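Local coordinates for protein Poly(A) RNA polymerase GLD2 (Rattus norvegicus, PDB 6LBK) that probably extends selected RNAs by adding AMP units from ATP to their 3' ends, as a cytoplasmic poly(A) polymerase, at residues L70-L75 / D167-V172; E83-L86 / Q90-L93; L137-F142 / P161-R166. The protein carries 1 engineered substitution. One frame throughout, in Å; residues are numbered along the deposited sequence.

Interaction 1 (L70-L75 / D167-V172); sequences LKKKEL and DKVSCV
Lys72 and Lys73 of helix 67-85 lie against the loop of a beta hairpin, in which an Asx motif at Asp167 shapes the turn between strands 162-167 and 172-178 of the nucleotidyltransferase palm domain. Lys72 carries most of the contact. Its CB sits 3.5 Å from CB of Ser170, where the two backbones also come nearest, CA to CA, and CG stays over the same serine carbon at 3.8 Å. The chain then bends at chi2 and again at chi3 (-84°), which folds it along the loop. CE thereby comes to 3.6 Å from CG1 of Val169, and NZ ends 3.2 Å from that methyl, the lysine and valine side chains crossing at about a right angle. Asp167 lies nearby with the opposite charge, but its OD2 and Lys72 NZ are 5.6 Å apart, so any attraction acts at a distance and what Lys72 touches across the contact is carbon: CB of Ser170 and the methyl of Val169.

Asp167 instead holds its own loop together. OD2 is gripped by two donors of one residue: Ser170 OG meets the anti lone pair, and Ser170 N comes from well above the carboxylate plane, its N-H pointing at OD2 with an angle of 159°. This pair fixes the serine whose CB meets Lys72.

One residue further along the helix, Lys73 runs out extended beyond CG, and its NZ bonds to Ser108 O. Ser108 adjoins Asp109, one of two aspartates that probably bind the catalytic magnesium. The side chain of Val172 is itself about 5 Å from that of Asp109. On the way to Ser108, CE of Lys73 passes crosswise over Val172 CG1 at 3.9 Å.

Interaction 2 (E83-L86 / Q90-L93); sequences EIQL and QSRL
Ile84 turns CG2 anti to its backbone N, toward Ser91, while CG1 stands anti to the carbonyl carbon and carries CD1 toward Leu93; next to it, Gln85 has its chain stretched out beyond CG (chi2 168°), and this length takes the amide to the Ser91 backbone. The side-chain nitrogen NE2 of Gln85 donates to Ser91 O at 2.8 Å. The bond is fairly straight at the hydrogen (155°), and the donor lies almost exactly on the line of the carbonyl, with a C=O...N angle of 179°, although the oxygen is tilted somewhat from the plane of the glutamine amide. CG of the same side chain passes the carbonyl oxygen at 3.6 Å, so the chain of Gln85 runs alongside the serine.

In the palm fold these groups join the C-terminal end of helix 67-85 to the start of strand 91-96, an outermost strand of the five-stranded mixed sheet, across a short turn that reverses the chain. The glutamine therefore pins the entering strand to the helix that precedes it.

Ser91 OG is 3.5 Å from CG2 of Ile84, a van der Waals approach; its hydrogen bond goes to Phe88 O in the connecting turn. The serine thus meets the helix through two residues at once, its hydroxyl beside the isoleucine and its carbonyl on the amide.

Deeper down, CD1 of Ile84 meets CD2 of Leu93 at 3.9 Å, the two side chains crossing at about a right angle. Both also touch Leu176 of strand 172-178, and Ile84 rests on Leu114 of strand 110-116 as well.

Interaction 3 (L137-F142 / P161-R166); sequences LVHKHF and PIVKFR
Phe142, whose ring edge meets Phe165, is held at its backbone N by Val138 O, 2.9 Å away in the helix. Val138 also places CG1 3.6 Å above one face of the Phe142 ring, near its rim. The contact with Phe165 is T-shaped: the centroids lie 5.2 Å apart, the planes stand at 82°, and CE2 of Phe142 points at one face of Phe165, reaching its CE2 at 3.7 Å. Phe165 presents this face with CG standing between backbone N and carbonyl carbon (chi1 64°).

Here helix 128-144 packs on strand 162-167 of the central palm sheet, the two short segments running nearly parallel (18°) with their axes 9.5 Å apart. Leu80 of helix 67-85 touches both phenylalanines, so the aromatic pair also meets the other helix.

Val163 divides its two methyls between the helix residues. CG1, anti to the backbone N, approaches Phe142 CD2 at 4.2 Å, while CG2 lies 3.7 Å from CB of His139. The imidazole reaches past this valine to the neighbouring strand 150-156, where NE2 bonds to Pro153 O.

From the N terminus, helix 67-85 supplies the first half of interaction 1 near its start and the first half of interaction 2 at its end. Interaction 2 closes at once, over three intervening residues, as the chain turns into strand 91-96. Helix 128-144 then opens interaction 3, which closes on strand 162-167 after strand 150-156 has been laid down. The next residues, 167-172, complete interaction 1, so its long loop encloses the other two, which follow one another in series. Ile84 and Val138 pack where interactions 2 and 3 meet, and Arg166 packs on Cys171 and Val172 between 3 and 1. Together they fasten two helices to the palm sheet.

Interaction 1 (L70-L75 / D167-V172)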
loop_
_atom_site.group_PDB
_atom_site.type_symbol
_atom_site.label_atom_id
_atom_site.label_comp_id
_atom_site.label_asym_id
_atom_site.label_seq_id
_atom_site.Cartn_x
_atom_site.Cartn_y
_atom_site.Cartn_z
ATOM N N LEU A 70 9.591 -0.397 -13.346
ATOM C CA LEU A 70 9.942 -1.500 -12.463
ATOM C C LEU A 70 11.315 -2.075 -12.818
ATOM O O LEU A 70 12.044 -2.544 -11.936
ATOM C CB LEU A 70 8.858 -2.594 -12.544
ATOM C CG LEU A 70 9.045 -3.840 -11.677
ATOM C CD1 LEU A 70 8.968 -3.396 -10.238
ATOM C CD2 LEU A 70 8.050 -4.928 -11.961
ATOM N N LYS A 71 11.710 -2.017 -14.088
ATOM C CA LYS A 71 13.046 -2.475 -14.430
ATOM C C LYS A 71 14.110 -1.524 -13.895
ATOM O O LYS A 71 15.156 -1.978 -13.433
ATOM C CB LYS A 71 13.171 -2.651 -15.937
ATOM C CG LYS A 71 12.335 -3.815 -16.464
ATOM C CD LYS A 71 12.401 -3.928 -17.983
ATOM C CE LYS A 71 11.394 -4.941 -18.499
ATOM N NZ LYS A 71 11.342 -4.952 -19.984
ATOM N N LYS A 72 13.866 -0.204 -13.940
ATOM C CA LYS A 72 14.841 0.735 -13.368
ATOM C C LYS A 72 14.946 0.573 -11.853
ATOM O O LYS A 72 16.043 0.666 -11.272
ATOM C CB LYS A 72 14.495 2.177 -13.731
ATOM C CG LYS A 72 15.185 2.665 -15.011
ATOM C CD LYS A 72 16.588 2.028 -15.226
ATOM C CE LYS A 72 17.800 2.694 -14.494
ATOM N NZ LYS A 72 19.114 1.988 -14.863
ATOM N N LYS A 73 13.820 0.287 -11.200
ATOM C CA LYS A 73 13.870 0.021 -9.767
ATOM C C LYS A 73 14.586 -1.299 -9.462
ATOM O O LYS A 73 15.320 -1.398 -8.470
ATOM C CB LYS A 73 12.452 0.053 -9.185
ATOM C CG LYS A 73 11.820 1.443 -9.251
ATOM C CD LYS A 73 10.471 1.431 -8.606
ATOM C CE LYS A 73 9.758 2.717 -8.807
ATOM N NZ LYS A 73 8.439 2.618 -8.137
ATOM N N GLU A 74 14.387 -2.323 -10.297
ATOM C CA GLU A 74 15.039 -3.597 -10.045
ATOM C C GLU A 74 16.551 -3.512 -10.314
ATOM O O GLU A 74 17.349 -4.141 -9.607
ATOM C CB GLU A 74 14.374 -4.687 -10.888
ATOM C CG GLU A 74 15.219 -5.953 -10.965
ATOM C CD GLU A 74 15.316 -6.652 -9.626
ATOM O OE1 GLU A 74 14.321 -6.594 -8.875
ATOM O OE2 GLU A 74 16.382 -7.237 -9.321
ATOM N N LEU A 75 16.954 -2.752 -11.345
ATOM C CA LEU A 75 18.374 -2.526 -11.611
ATOM C C LEU A 75 19.018 -1.777 -10.460
ATOM O O LEU A 75 20.148 -2.091 -10.051
ATOM C CB LEU A 75 18.539 -1.727 -12.899
ATOM C CG LEU A 75 18.100 -2.450 -14.144
ATOM C CD1 LEU A 75 18.097 -1.494 -15.333
ATOM C CD2 LEU A 75 19.052 -3.618 -14.334
ATOM N N ASP A 167 17.868 7.860 -6.552
ATOM C CA ASP A 167 18.744 7.260 -7.538
ATOM C C ASP A 167 18.802 8.179 -8.747
ATOM O O ASP A 167 17.770 8.459 -9.376
ATOM C CB ASP A 167 18.232 5.873 -7.930
ATOM C CG ASP A 167 19.009 5.260 -9.106
ATOM O OD1 ASP A 167 20.271 5.205 -9.094
ATOM O OD2 ASP A 167 18.335 4.851 -10.079
ATOM N N LYS A 168 20.011 8.677 -9.035
ATOM C CA LYS A 168 20.260 9.534 -10.189
ATOM C C LYS A 168 20.207 8.756 -11.490
ATOM O O LYS A 168 20.100 9.363 -12.559
ATOM C CB LYS A 168 21.639 10.168 -10.093
ATOM C CG LYS A 168 21.799 11.239 -9.065
ATOM C CD LYS A 168 23.280 11.440 -8.749
ATOM C CE LYS A 168 24.061 11.822 -9.994
ATOM N NZ LYS A 168 23.623 13.165 -10.481
ATOM N N VAL A 169 20.302 7.428 -11.421
ATOM C CA VAL A 169 20.271 6.607 -12.622
ATOM C C VAL A 169 18.852 6.517 -13.164
ATOM O O VAL A 169 18.613 6.772 -14.350
ATOM C CB VAL A 169 20.854 5.214 -12.322
ATOM C CG1 VAL A 169 20.846 4.364 -13.573
ATOM C CG2 VAL A 169 22.265 5.333 -11.755
ATOM N N SER A 170 17.899 6.113 -12.318
ATOM C CA SER A 170 16.485 6.086 -12.682
ATOM C C SER A 170 15.743 7.387 -12.374
ATOM O O SER A 170 14.595 7.533 -12.809
ATOM C CB SER A 170 15.754 4.947 -11.963
ATOM O OG SER A 170 15.834 5.088 -10.559
ATOM N N CYS A 171 16.370 8.326 -11.648
ATOM C CA CYS A 171 15.725 9.539 -11.125
ATOM C C CYS A 171 14.596 9.216 -10.142
ATOM O O CYS A 171 13.631 9.973 -10.040
ATOM C CB CYS A 171 15.172 10.431 -12.249
ATOM S SG CYS A 171 16.339 11.400 -13.217
ATOM N N VAL A 172 14.698 8.108 -9.402
ATOM C CA VAL A 172 13.579 7.587 -8.605
ATOM C C VAL A 172 13.915 7.688 -7.121
ATOM O O VAL A 172 15.053 7.427 -6.702
ATOM C CB VAL A 172 13.203 6.132 -8.990
ATOM C CG1 VAL A 172 12.473 5.418 -7.875
ATOM C CG2 VAL A 172 12.327 6.113 -10.231
#

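Interaction 2 (E83-L86 / Q90-L93)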
loop_
_atom_site.group_PDB
_atom_site.type_symbol
_atom_site.label_atom_id
_atom_site.label_comp_id
_atom_site.label_asym_id
_atom_site.label_seq_id
_atom_site.Cartn_x
_atom_site.Cartn_y
_atom_site.Cartn_z
ATOM N N GLU A 83 26.292 -3.568 -3.818
ATOM C CA GLU A 83 27.072 -2.537 -3.150
ATOM C C GLU A 83 27.067 -2.736 -1.625
ATOM O O GLU A 83 28.113 -2.626 -0.974
ATOM C CB GLU A 83 26.520 -1.167 -3.571
ATOM C CG GLU A 83 27.511 -0.013 -3.506
ATOM C CD GLU A 83 28.190 0.407 -4.841
ATOM O OE1 GLU A 83 27.536 0.566 -5.893
ATOM O OE2 GLU A 83 29.405 0.627 -4.815
ATOM N N ILE A 84 25.906 -3.064 -1.048
ATOM C CA ILE A 84 25.746 -3.251 0.396
ATOM C C ILE A 84 26.496 -4.483 0.858
ATOM O O ILE A 84 26.968 -4.545 1.999
ATOM C CB ILE A 84 24.243 -3.347 0.756
ATOM C CG1 ILE A 84 23.586 -1.965 0.750
ATOM C CG2 ILE A 84 24.014 -4.014 2.117
ATOM C CD1 ILE A 84 22.037 -2.001 0.772
ATOM N N GLN A 85 26.643 -5.467 -0.022
ATOM C CA GLN A 85 27.289 -6.710 0.350
ATOM C C GLN A 85 28.759 -6.531 0.643
ATOM O O GLN A 85 29.357 -7.398 1.295
ATOM C CB GLN A 85 27.051 -7.749 -0.739
ATOM C CG GLN A 85 25.815 -8.583 -0.417
ATOM C CD GLN A 85 25.320 -9.438 -1.557
ATOM O OE1 GLN A 85 25.817 -9.364 -2.683
ATOM N NE2 GLN A 85 24.327 -10.278 -1.261
ATOM N N LEU A 86 29.367 -5.437 0.189
ATOM C CA LEU A 86 30.705 -5.134 0.673
ATOM C C LEU A 86 30.704 -4.940 2.178
ATOM O O LEU A 86 31.678 -5.297 2.851
ATOM C CB LEU A 86 31.256 -3.899 -0.024
ATOM C CG LEU A 86 31.367 -4.031 -1.541
ATOM C CD1 LEU A 86 32.037 -2.784 -2.094
ATOM C CD2 LEU A 86 32.107 -5.294 -1.951
ATOM N N GLN A 90 26.393 -11.144 4.201
ATOM C CA GLN A 90 25.314 -12.078 4.452
ATOM C C GLN A 90 23.952 -11.432 4.263
ATOM O O GLN A 90 22.956 -11.954 4.777
ATOM C CB GLN A 90 25.424 -12.655 5.873
ATOM C CG GLN A 90 26.406 -13.855 6.091
ATOM C CD GLN A 90 27.853 -13.478 6.497
ATOM O OE1 GLN A 90 28.202 -12.302 6.637
ATOM N NE2 GLN A 90 28.677 -14.499 6.747
ATOM N N SER A 91 23.874 -10.341 3.498
ATOM C CA SER A 91 22.653 -9.550 3.406
ATOM C C SER A 91 22.036 -9.672 2.023
ATOM O O SER A 91 22.745 -9.860 1.026
ATOM C CB SER A 91 22.919 -8.071 3.709
ATOM O OG SER A 91 23.689 -7.466 2.699
ATOM N N ARG A 92 20.711 -9.575 1.979
ATOM C CA ARG A 92 19.966 -9.505 0.728
ATOM C C ARG A 92 19.014 -8.311 0.743
ATOM O O ARG A 92 18.462 -7.950 1.784
ATOM C CB ARG A 92 19.191 -10.796 0.482
ATOM C CG ARG A 92 18.821 -11.035 -0.961
ATOM C CD ARG A 92 18.067 -12.346 -1.102
ATOM N NE ARG A 92 18.879 -13.506 -0.727
ATOM C CZ ARG A 92 18.803 -14.149 0.439
ATOM N NH1 ARG A 92 17.941 -13.751 1.371
ATOM N NH2 ARG A 92 19.586 -15.199 0.671
ATOM N N LEU A 93 18.760 -7.752 -0.439
ATOM C CA LEU A 93 17.977 -6.531 -0.594
ATOM C C LEU A 93 16.706 -6.836 -1.384
ATOM O O LEU A 93 16.777 -7.302 -2.531
ATOM C CB LEU A 93 18.811 -5.481 -1.319
ATOM C CG LEU A 93 18.315 -4.049 -1.279
ATOM C CD1 LEU A 93 18.071 -3.742 0.155
ATOM C CD2 LEU A 93 19.378 -3.135 -1.879
#

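Interaction 3 (L137-F142 / P161-R166)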
loop_
_atom_site.group_PDB
_atom_site.type_symbol
_atom_site.label_atom_id
_atom_site.label_comp_id
_atom_site.label_asym_id
_atom_site.label_seq_id
_atom_site.Cartn_x
_atom_site.Cartn_y
_atom_site.Cartn_z
ATOM N N LEU A 137 25.143 2.553 9.199
ATOM C CA LEU A 137 26.301 2.145 8.389
ATOM C C LEU A 137 25.992 2.206 6.894
ATOM O O LEU A 137 26.794 2.716 6.098
ATOM C CB LEU A 137 26.773 0.738 8.774
ATOM C CG LEU A 137 28.007 0.694 9.687
ATOM C CD1 LEU A 137 28.284 -0.719 10.179
ATOM C CD2 LEU A 137 29.228 1.261 8.977
ATOM N N VAL A 138 24.849 1.656 6.489
ATOM C CA VAL A 138 24.451 1.736 5.093
ATOM C C VAL A 138 24.378 3.189 4.660
ATOM O O VAL A 138 24.774 3.542 3.542
ATOM C CB VAL A 138 23.106 1.024 4.877
ATOM C CG1 VAL A 138 22.617 1.269 3.465
ATOM C CG2 VAL A 138 23.223 -0.468 5.174
ATOM N N HIS A 139 23.881 4.058 5.546
ATOM C CA HIS A 139 23.703 5.454 5.179
ATOM C C HIS A 139 25.046 6.131 4.954
ATOM O O HIS A 139 25.250 6.813 3.941
ATOM C CB HIS A 139 22.893 6.170 6.259
ATOM C CG HIS A 139 22.754 7.644 6.032
ATOM N ND1 HIS A 139 23.230 8.582 6.925
ATOM C CD2 HIS A 139 22.227 8.341 4.999
ATOM C CE1 HIS A 139 22.981 9.794 6.460
ATOM N NE2 HIS A 139 22.377 9.675 5.292
ATOM N N LYS A 140 25.972 5.955 5.896
ATOM C CA LYS A 140 27.322 6.484 5.727
ATOM C C LYS A 140 27.972 5.939 4.455
ATOM O O LYS A 140 28.750 6.643 3.801
ATOM C CB LYS A 140 28.159 6.169 6.966
ATOM C CG LYS A 140 29.293 7.158 7.235
ATOM C CD LYS A 140 28.719 8.517 7.653
ATOM C CE LYS A 140 27.752 8.383 8.833
ATOM N NZ LYS A 140 27.511 9.681 9.535
ATOM N N HIS A 141 27.670 4.689 4.093
ATOM C CA HIS A 141 28.156 4.131 2.835
ATOM C C HIS A 141 27.597 4.912 1.647
ATOM O O HIS A 141 28.330 5.282 0.725
ATOM C CB HIS A 141 27.754 2.650 2.760
ATOM C CG HIS A 141 28.390 1.875 1.641
ATOM N ND1 HIS A 141 29.696 1.431 1.679
ATOM C CD2 HIS A 141 27.877 1.432 0.465
ATOM C CE1 HIS A 141 29.966 0.771 0.565
ATOM N NE2 HIS A 141 28.880 0.756 -0.188
ATOM N N PHE A 142 26.297 5.193 1.669
ATOM C CA PHE A 142 25.683 5.944 0.575
ATOM C C PHE A 142 26.263 7.351 0.476
ATOM O O PHE A 142 26.450 7.886 -0.624
ATOM C CB PHE A 142 24.166 6.010 0.769
ATOM C CG PHE A 142 23.447 4.709 0.481
ATOM C CD1 PHE A 142 24.145 3.526 0.328
ATOM C CD2 PHE A 142 22.062 4.679 0.376
ATOM C CE1 PHE A 142 23.480 2.335 0.062
ATOM C CE2 PHE A 142 21.398 3.500 0.114
ATOM C CZ PHE A 142 22.112 2.318 -0.045
ATOM N N PRO A 161 12.748 3.099 11.097
ATOM C CA PRO A 161 13.752 4.061 10.633
ATOM C C PRO A 161 14.055 3.780 9.171
ATOM O O PRO A 161 14.068 2.627 8.742
ATOM C CB PRO A 161 14.961 3.790 11.539
ATOM C CG PRO A 161 14.422 2.922 12.669
ATOM C CD PRO A 161 13.315 2.142 12.061
ATOM N N ILE A 162 14.278 4.841 8.402
ATOM C CA ILE A 162 14.431 4.701 6.964
ATOM C C ILE A 162 15.628 5.521 6.498
ATOM O O ILE A 162 15.985 6.527 7.112
ATOM C CB ILE A 162 13.121 5.144 6.261
ATOM C CG1 ILE A 162 12.118 4.008 6.266
ATOM C CG2 ILE A 162 13.341 5.599 4.832
ATOM C CD1 ILE A 162 10.746 4.498 5.989
ATOM N N VAL A 163 16.265 5.065 5.418
ATOM C CA VAL A 163 17.177 5.885 4.633
ATOM C C VAL A 163 16.424 6.241 3.365
ATOM O O VAL A 163 16.016 5.355 2.603
ATOM C CB VAL A 163 18.495 5.162 4.301
ATOM C CG1 VAL A 163 19.200 5.884 3.169
ATOM C CG2 VAL A 163 19.423 5.115 5.498
ATOM N N LYS A 164 16.217 7.529 3.146
ATOM C CA LYS A 164 15.568 8.017 1.944
ATOM C C LYS A 164 16.641 8.507 0.993
ATOM O O LYS A 164 17.592 9.184 1.402
ATOM C CB LYS A 164 14.596 9.156 2.250
ATOM C CG LYS A 164 13.192 8.715 2.532
ATOM C CD LYS A 164 12.232 9.745 2.001
ATOM C CE LYS A 164 10.810 9.309 2.224
ATOM N NZ LYS A 164 9.869 10.445 2.024
ATOM N N PHE A 165 16.485 8.173 -0.280
ATOM C CA PHE A 165 17.508 8.604 -1.212
ATOM C C PHE A 165 16.903 8.675 -2.597
ATOM O O PHE A 165 15.869 8.076 -2.867
ATOM C CB PHE A 165 18.740 7.659 -1.189
ATOM C CG PHE A 165 18.478 6.233 -1.634
ATOM C CD1 PHE A 165 18.666 5.852 -2.959
ATOM C CD2 PHE A 165 18.133 5.258 -0.713
ATOM C CE1 PHE A 165 18.455 4.517 -3.357
ATOM C CE2 PHE A 165 17.928 3.935 -1.112
ATOM C CZ PHE A 165 18.084 3.567 -2.427
ATOM N N ARG A 166 17.603 9.363 -3.494
ATOM C CA ARG A 166 17.181 9.474 -4.881
ATOM C C ARG A 166 18.260 8.843 -5.745
ATOM O O ARG A 166 19.421 9.244 -5.678
ATOM C CB ARG A 166 16.952 10.939 -5.259
ATOM C CG ARG A 166 16.109 11.175 -6.502
ATOM C CD ARG A 166 16.023 12.673 -6.788
ATOM N NE ARG A 166 16.818 13.068 -7.947
ATOM C CZ ARG A 166 16.312 13.267 -9.160
ATOM N NH1 ARG A 166 15.007 13.132 -9.376
ATOM N NH2 ARG A 166 17.108 13.614 -10.160
#